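Local structure of single-stranded DNA-binding protein 1 (Streptomyces coelicolor, 4DAM) at residues D85-R96 / S107-D118. The protein probably binds single-stranded DNA as a homotetramer, this chain being the OB-fold part of a longer protein. The protein carries 1 engineered substitution. Sequence-based numbering, arbitrary orientation. Where two conformers were deposited one is given.
Sequences DPVVVQGRLKVR and SADIDAVAIGHD
From Arg96 paired with Ser107 to Val87 paired with His117, the strand 86-96 runs antiparallel to 107-112 and then to 114-117, one run of backbone hydrogen bonds whose register slips by one residue at a classic beta bulge. In this OB-fold the bulge lies where the second strand turns a corner: Val113 and Ala114 both face Gln90, whose O accepts from Val113 N at 2.8 Å and, in a longer bond, from Ala114 N at 3.2 Å. Beside the bulge, Gly91 CA lies 3.2 Å from Asp111 O, and a side chain there would clash with Asp111 and Ala112.

On one face, Val89 CG1, set anti to its own N (chi1 175°), reaches Ile110 CG2 at 3.9 Å, while its CG2 lies alongside that of Ile115; Phe65 of strand 56-70 and Phe41 and Leu43 of strand 36-51 continue this apolar packing. On the other, Arg92 bends at chi3 (-100°) and lays one guanidinium face over Val113 CG2. Farther along, Arg96 crosses Asp109 at about a right angle, its NE giving a salt bridge to OD2 at 3.0 Å. The carboxylate oxygen lies in the guanidinium plane, yet NE meets it from above the carboxylate plane. Lys94 CB supports one face of this guanidinium, while Lys94 NZ pairs with Glu15. Replacing Arg96 by a leucine would probably leave the Asp109 carboxylate without its cationic mate and deprive a bridging water of one donor.

Near the other end, the CE1 edge of the His117 ring lies near Asp85 OD2, which accepts from Ala82 N, and NE2 hydrogen-bonds Ser80 OG. Gln90 packs on Val21 of a second subunit, Val95 on Phe64 of a third. At the Arg96 guanidinium edge, that water accepts from NH2 and donates to Asp109 OD2 and, at 2.7 Å, to Asp111 OD1.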
ATOM      1  N   ASP A  85      10.808  17.361 -11.069  1.00 16.82           N
ATOM      2  CA  ASP A  85      10.504  16.128 -11.781  1.00 16.55           C
ATOM      3  C   ASP A  85       9.372  15.345 -11.097  1.00 17.43           C
ATOM      4  O   ASP A  85       9.448  15.053  -9.889  1.00 16.05           O
ATOM      5  CB  ASP A  85      11.706  15.194 -11.829  1.00 17.32           C
ATOM      6  CG  ASP A  85      12.763  15.615 -12.829  1.00 19.26           C
ATOM      7  OD1 ASP A  85      12.516  16.536 -13.642  1.00 21.69           O
ATOM      8  OD2 ASP A  85      13.846  14.982 -12.803  1.00 17.64           O
ATOM      9  N   PRO A  86       8.349  14.957 -11.867  1.00 17.37           N
ATOM     10  CA  PRO A  86       7.327  14.054 -11.318  1.00 16.15           C
ATOM     11  C   PRO A  86       7.860  12.640 -11.245  1.00 16.77           C
ATOM     12  O   PRO A  86       8.409  12.123 -12.222  1.00 16.17           O
ATOM     13  CB  PRO A  86       6.170  14.170 -12.300  1.00 19.93           C
ATOM     14  CG  PRO A  86       6.789  14.628 -13.551  1.00 22.52           C
ATOM     15  CD  PRO A  86       7.950  15.491 -13.180  1.00 20.71           C
ATOM     16  N   VAL A  87       7.747  12.027 -10.059  1.00 14.30           N
ATOM     17  CA  VAL A  87       8.304  10.708  -9.846  1.00 13.60           C
ATOM     18  C   VAL A  87       7.327   9.817  -9.079  1.00 14.33           C
ATOM     19  O   VAL A  87       6.435  10.311  -8.387  1.00 15.17           O
ATOM     20  CB  VAL A  87       9.648  10.756  -9.072  1.00 14.93           C
ATOM     21  CG1 VAL A  87      10.715  11.465  -9.902  1.00 16.98           C
ATOM     22  CG2 VAL A  87       9.487  11.428  -7.722  1.00 15.51           C
ATOM     23  N   VAL A  88       7.504   8.517  -9.270  1.00 15.06           N
ATOM     24  CA  VAL A  88       6.857   7.506  -8.456  0.54 14.57           C
ATOM     25  C   VAL A  88       7.942   6.828  -7.623  1.00 15.12           C
ATOM     26  O   VAL A  88       8.979   6.417  -8.158  1.00 15.21           O
ATOM     27  CB  VAL A  88       6.035   6.510  -9.291  0.54 15.06           C
ATOM     28  CG1 VAL A  88       6.761   5.967 -10.503  0.54 13.52           C
ATOM     29  CG2 VAL A  88       5.526   5.368  -8.402  0.54 15.80           C
ATOM     30  N   VAL A  89       7.699   6.737  -6.322  1.00 15.63           N
ATOM     31  CA  VAL A  89       8.660   6.176  -5.375  1.00 15.43           C
ATOM     32  C   VAL A  89       7.971   5.054  -4.606  1.00 15.32           C
ATOM     33  O   VAL A  89       6.892   5.261  -4.056  1.00 18.38           O
ATOM     34  CB  VAL A  89       9.175   7.266  -4.396  1.00 15.57           C
ATOM     35  CG1 VAL A  89      10.097   6.660  -3.304  1.00 17.99           C
ATOM     36  CG2 VAL A  89       9.856   8.427  -5.172  1.00 15.29           C
ATOM     37  N   GLN A  90       8.603   3.885  -4.566  1.00 14.47           N
ATOM     38  CA  GLN A  90       8.163   2.788  -3.699  1.00 15.45           C
ATOM     39  C   GLN A  90       9.259   2.506  -2.699  1.00 13.97           C
ATOM     40  O   GLN A  90      10.427   2.404  -3.059  1.00 14.33           O
ATOM     41  CB  GLN A  90       7.889   1.532  -4.496  1.00 18.20           C
ATOM     42  CG  GLN A  90       7.156   0.482  -3.684  1.00 22.64           C
ATOM     43  CD  GLN A  90       7.437  -0.944  -4.152  1.00 33.63           C
ATOM     44  OE1 GLN A  90       6.577  -1.817  -4.001  1.00 40.19           O
ATOM     45  NE2 GLN A  90       8.620  -1.186  -4.733  1.00 32.55           N
ATOM     46  N   GLY A  91       8.903   2.361  -1.430  1.00 14.74           N
ATOM     47  CA  GLY A  91       9.913   1.995  -0.461  1.00 16.09           C
ATOM     48  C   GLY A  91       9.359   1.870   0.931  1.00 15.89           C
ATOM     49  O   GLY A  91       8.152   1.865   1.126  1.00 17.64           O
ATOM     50  N   ARG A  92      10.259   1.752   1.896  1.00 14.88           N
ATOM     51  CA  ARG A  92       9.864   1.529   3.280  1.00 14.08           C
ATOM     52  C   ARG A  92       9.745   2.846   4.022  1.00 14.56           C
ATOM     53  O   ARG A  92      10.670   3.672   4.000  1.00 17.08           O
ATOM     54  CB  ARG A  92      10.903   0.644   3.966  1.00 17.10           C
ATOM     55  CG  ARG A  92      10.925  -0.746   3.376  1.00 24.22           C
ATOM     56  CD  ARG A  92      11.841  -1.721   4.044  1.00 31.86           C
ATOM     57  NE  ARG A  92      13.093  -1.882   3.319  1.00 43.28           N
ATOM     58  CZ  ARG A  92      13.254  -2.647   2.230  1.00 40.04           C
ATOM     59  NH1 ARG A  92      12.251  -3.354   1.705  1.00 50.19           N
ATOM     60  NH2 ARG A  92      14.442  -2.705   1.665  1.00 48.39           N
ATOM     61  N   LEU A  93       8.625   3.034   4.697  1.00 14.14           N
ATOM     62  CA  LEU A  93       8.365   4.258   5.449  1.00 14.44           C
ATOM     63  C   LEU A  93       9.017   4.199   6.822  1.00 16.13           C
ATOM     64  O   LEU A  93       8.828   3.221   7.553  1.00 15.41           O
ATOM     65  CB  LEU A  93       6.860   4.447   5.622  1.00 15.71           C
ATOM     66  CG  LEU A  93       6.356   5.656   6.426  1.00 16.37           C
ATOM     67  CD1 LEU A  93       6.685   6.969   5.724  1.00 20.41           C
ATOM     68  CD2 LEU A  93       4.869   5.562   6.750  1.00 19.10           C
ATOM     69  N   LYS A  94       9.755   5.253   7.161  1.00 16.21           N
ATOM     70  CA  LYS A  94      10.322   5.419   8.500  1.00 17.88           C
ATOM     71  C   LYS A  94       9.917   6.772   9.070  1.00 18.63           C
ATOM     72  O   LYS A  94      10.314   7.808   8.547  1.00 19.22           O
ATOM     73  CB  LYS A  94      11.839   5.251   8.458  1.00 23.58           C
ATOM     74  CG  LYS A  94      12.332   3.935   7.838  1.00 26.26           C
ATOM     75  CD  LYS A  94      12.067   2.754   8.743  1.00 30.19           C
ATOM     76  CE  LYS A  94      12.167   1.371   8.086  0.50 30.90           C
ATOM     77  NZ  LYS A  94      12.014   0.283   9.111  0.50 34.96           N
ATOM     78  N   VAL A  95       9.112   6.738  10.139  1.00 15.20           N
ATOM     79  CA  VAL A  95       8.646   7.942  10.838  1.00 16.00           C
ATOM     80  C   VAL A  95       9.657   8.214  11.930  1.00 18.57           C
ATOM     81  O   VAL A  95       9.941   7.342  12.741  1.00 17.89           O
ATOM     82  CB  VAL A  95       7.250   7.751  11.507  1.00 16.82           C
ATOM     83  CG1 VAL A  95       6.838   8.968  12.362  1.00 17.44           C
ATOM     84  CG2 VAL A  95       6.208   7.397  10.456  1.00 20.43           C
ATOM     85  N   ARG A  96      10.228   9.405  11.913  1.00 19.58           N
ATOM     86  CA  ARG A  96      11.355   9.749  12.798  1.00 22.69           C
ATOM     87  C   ARG A  96      11.052  10.979  13.651  1.00 23.45           C
ATOM     88  O   ARG A  96      10.329  11.842  13.214  1.00 22.34           O
ATOM     89  CB  ARG A  96      12.581   9.971  11.904  1.00 28.78           C
ATOM     90  CG  ARG A  96      12.997   8.721  11.164  1.00 37.35           C
ATOM     91  CD  ARG A  96      14.458   8.681  10.803  1.00 40.24           C
ATOM     92  NE  ARG A  96      14.865   7.561   9.932  1.00 43.53           N
ATOM     93  CZ  ARG A  96      15.190   6.323  10.308  1.00 39.31           C
ATOM     94  NH1 ARG A  96      15.131   5.936  11.583  1.00 44.44           N
ATOM     95  NH2 ARG A  96      15.575   5.446   9.370  1.00 49.48           N
ATOM     96  N   SER A 107       8.888  13.675  11.395  1.00 21.76           N
ATOM     97  CA  SER A 107       9.133  13.727   9.944  1.00 23.81           C
ATOM     98  C   SER A 107       9.090  12.306   9.353  1.00 22.19           C
ATOM     99  O   SER A 107       9.237  11.291  10.044  1.00 22.06           O
ATOM    100  CB  SER A 107      10.495  14.374   9.608  1.00 26.88           C
ATOM    101  OG  SER A 107      11.592  13.564  10.032  1.00 35.36           O
ATOM    102  N   ALA A 108       8.948  12.231   8.038  1.00 19.23           N
ATOM    103  CA  ALA A 108       8.807  10.953   7.350  1.00 17.18           C
ATOM    104  C   ALA A 108       9.900  10.735   6.290  1.00 17.82           C
ATOM    105  O   ALA A 108      10.125  11.578   5.399  1.00 21.04           O
ATOM    106  CB  ALA A 108       7.425  10.899   6.743  1.00 16.99           C
ATOM    107  N   ASP A 109      10.576   9.599   6.386  1.00 17.92           N
ATOM    108  CA  ASP A 109      11.612   9.150   5.434  1.00 18.45           C
ATOM    109  C   ASP A 109      11.032   7.989   4.613  1.00 18.50           C
ATOM    110  O   ASP A 109      10.222   7.198   5.119  1.00 18.82           O
ATOM    111  CB  ASP A 109      12.846   8.596   6.129  1.00 20.94           C
ATOM    112  CG  ASP A 109      13.750   9.644   6.758  1.00 27.76           C
ATOM    113  OD1 ASP A 109      13.562  10.842   6.604  1.00 31.06           O
ATOM    114  OD2 ASP A 109      14.713   9.252   7.435  1.00 38.71           O
ATOM    115  N   ILE A 110      11.459   7.878   3.363  1.00 14.84           N
ATOM    116  CA  ILE A 110      11.198   6.691   2.556  1.00 14.08           C
ATOM    117  C   ILE A 110      12.544   6.112   2.139  1.00 15.14           C
ATOM    118  O   ILE A 110      13.354   6.788   1.509  1.00 15.61           O
ATOM    119  CB  ILE A 110      10.357   6.974   1.286  1.00 12.81           C
ATOM    120  CG1 ILE A 110       9.015   7.573   1.641  1.00 16.19           C
ATOM    121  CG2 ILE A 110      10.188   5.676   0.458  1.00 14.79           C
ATOM    122  CD1 ILE A 110       8.182   8.036   0.459  1.00 18.19           C
ATOM    123  N   ASP A 111      12.807   4.887   2.549  1.00 15.34           N
ATOM    124  CA  ASP A 111      13.969   4.149   2.099  1.00 15.39           C
ATOM    125  C   ASP A 111      13.585   3.459   0.792  1.00 16.12           C
ATOM    126  O   ASP A 111      12.876   2.444   0.786  1.00 15.98           O
ATOM    127  CB  ASP A 111      14.423   3.157   3.175  1.00 19.39           C
ATOM    128  CG  ASP A 111      15.038   3.847   4.405  1.00 26.65           C
ATOM    129  OD1 ASP A 111      15.374   5.054   4.356  1.00 32.13           O
ATOM    130  OD2 ASP A 111      15.195   3.177   5.449  1.00 33.68           O
ATOM    131  N   ALA A 112      14.001   4.055  -0.319  1.00 14.92           N
ATOM    132  CA  ALA A 112      13.465   3.686  -1.632  1.00 13.55           C
ATOM    133  C   ALA A 112      13.973   2.379  -2.145  1.00 15.17           C
ATOM    134  O   ALA A 112      15.166   2.079  -2.032  1.00 17.80           O
ATOM    135  CB  ALA A 112      13.758   4.762  -2.680  1.00 15.39           C
ATOM    136  N   VAL A 113      13.051   1.606  -2.713  1.00 14.79           N
ATOM    137  CA  VAL A 113      13.349   0.386  -3.426  1.00 16.90           C
ATOM    138  C   VAL A 113      13.283   0.591  -4.952  1.00 16.02           C
ATOM    139  O   VAL A 113      14.032  -0.029  -5.710  1.00 19.32           O
ATOM    140  CB  VAL A 113      12.334  -0.714  -2.990  1.00 19.46           C
ATOM    141  CG1 VAL A 113      12.500  -1.948  -3.830  1.00 29.07           C
ATOM    142  CG2 VAL A 113      12.521  -1.025  -1.507  1.00 23.79           C
ATOM    143  N   ALA A 114      12.369   1.461  -5.377  1.00 15.60           N
ATOM    144  CA  ALA A 114      12.132   1.744  -6.793  1.00 15.69           C
ATOM    145  C   ALA A 114      11.795   3.204  -6.929  1.00 15.11           C
ATOM    146  O   ALA A 114      11.090   3.770  -6.084  1.00 15.63           O
ATOM    147  CB  ALA A 114      10.987   0.872  -7.310  1.00 17.73           C
ATOM    148  N   ILE A 115      12.338   3.835  -7.966  1.00 15.62           N
ATOM    149  CA  ILE A 115      12.006   5.214  -8.293  1.00 14.10           C
ATOM    150  C   ILE A 115      11.922   5.287  -9.812  1.00 14.21           C
ATOM    151  O   ILE A 115      12.760   4.709 -10.512  1.00 15.11           O
ATOM    152  CB  ILE A 115      13.085   6.241  -7.854  1.00 16.17           C
ATOM    153  CG1 ILE A 115      13.354   6.174  -6.339  1.00 15.24           C
ATOM    154  CG2 ILE A 115      12.645   7.663  -8.201  1.00 17.20           C
ATOM    155  CD1 ILE A 115      14.553   6.986  -5.866  1.00 19.36           C
ATOM    156  N   GLY A 116      10.930   5.990 -10.311  1.00 15.73           N
ATOM    157  CA  GLY A 116      10.846   6.218 -11.764  1.00 15.83           C
ATOM    158  C   GLY A 116      10.261   7.566 -12.073  1.00 15.78           C
ATOM    159  O   GLY A 116       9.466   8.095 -11.303  1.00 14.53           O
ATOM    160  N   HIS A 117      10.680   8.151 -13.200  1.00 15.00           N
ATOM    161  CA  HIS A 117      10.001   9.317 -13.720  1.00 16.08           C
ATOM    162  C   HIS A 117       8.587   8.930 -14.084  1.00 15.76           C
ATOM    163  O   HIS A 117       8.382   7.920 -14.755  1.00 17.89           O
ATOM    164  CB  HIS A 117      10.725   9.835 -14.963  1.00 15.73           C
ATOM    165  CG  HIS A 117      12.044  10.481 -14.665  1.00 16.49           C
ATOM    166  ND1 HIS A 117      12.151  11.765 -14.238  1.00 19.31           N
ATOM    167  CD2 HIS A 117      13.324   9.972 -14.692  1.00 21.35           C
ATOM    168  CE1 HIS A 117      13.463  12.042 -14.035  1.00 18.51           C
ATOM    169  NE2 HIS A 117      14.163  10.964 -14.310  1.00 21.63           N
ATOM    170  N   ASP A 118       7.606   9.712 -13.649  1.00 15.69           N
ATOM    171  CA  ASP A 118       6.194   9.359 -13.841  1.00 15.80           C
ATOM    172  C   ASP A 118       5.731   9.741 -15.237  1.00 18.80           C
ATOM    173  O   ASP A 118       5.653  10.925 -15.583  1.00 21.22           O
ATOM    174  CB  ASP A 118       5.335  10.050 -12.799  1.00 17.64           C
ATOM    175  CG  ASP A 118       3.853   9.602 -12.829  1.00 20.18           C
ATOM    176  OD1 ASP A 118       3.480   8.688 -13.617  1.00 20.03           O
ATOM    177  OD2 ASP A 118       3.077  10.184 -12.022  1.00 22.59           O
TER
HETATM  178  O   HOH W   1       9.930  13.182 -14.286  1.00 23.25           O
HETATM  179  O   HOH W   2      15.756   6.348   6.737  1.00 43.57           O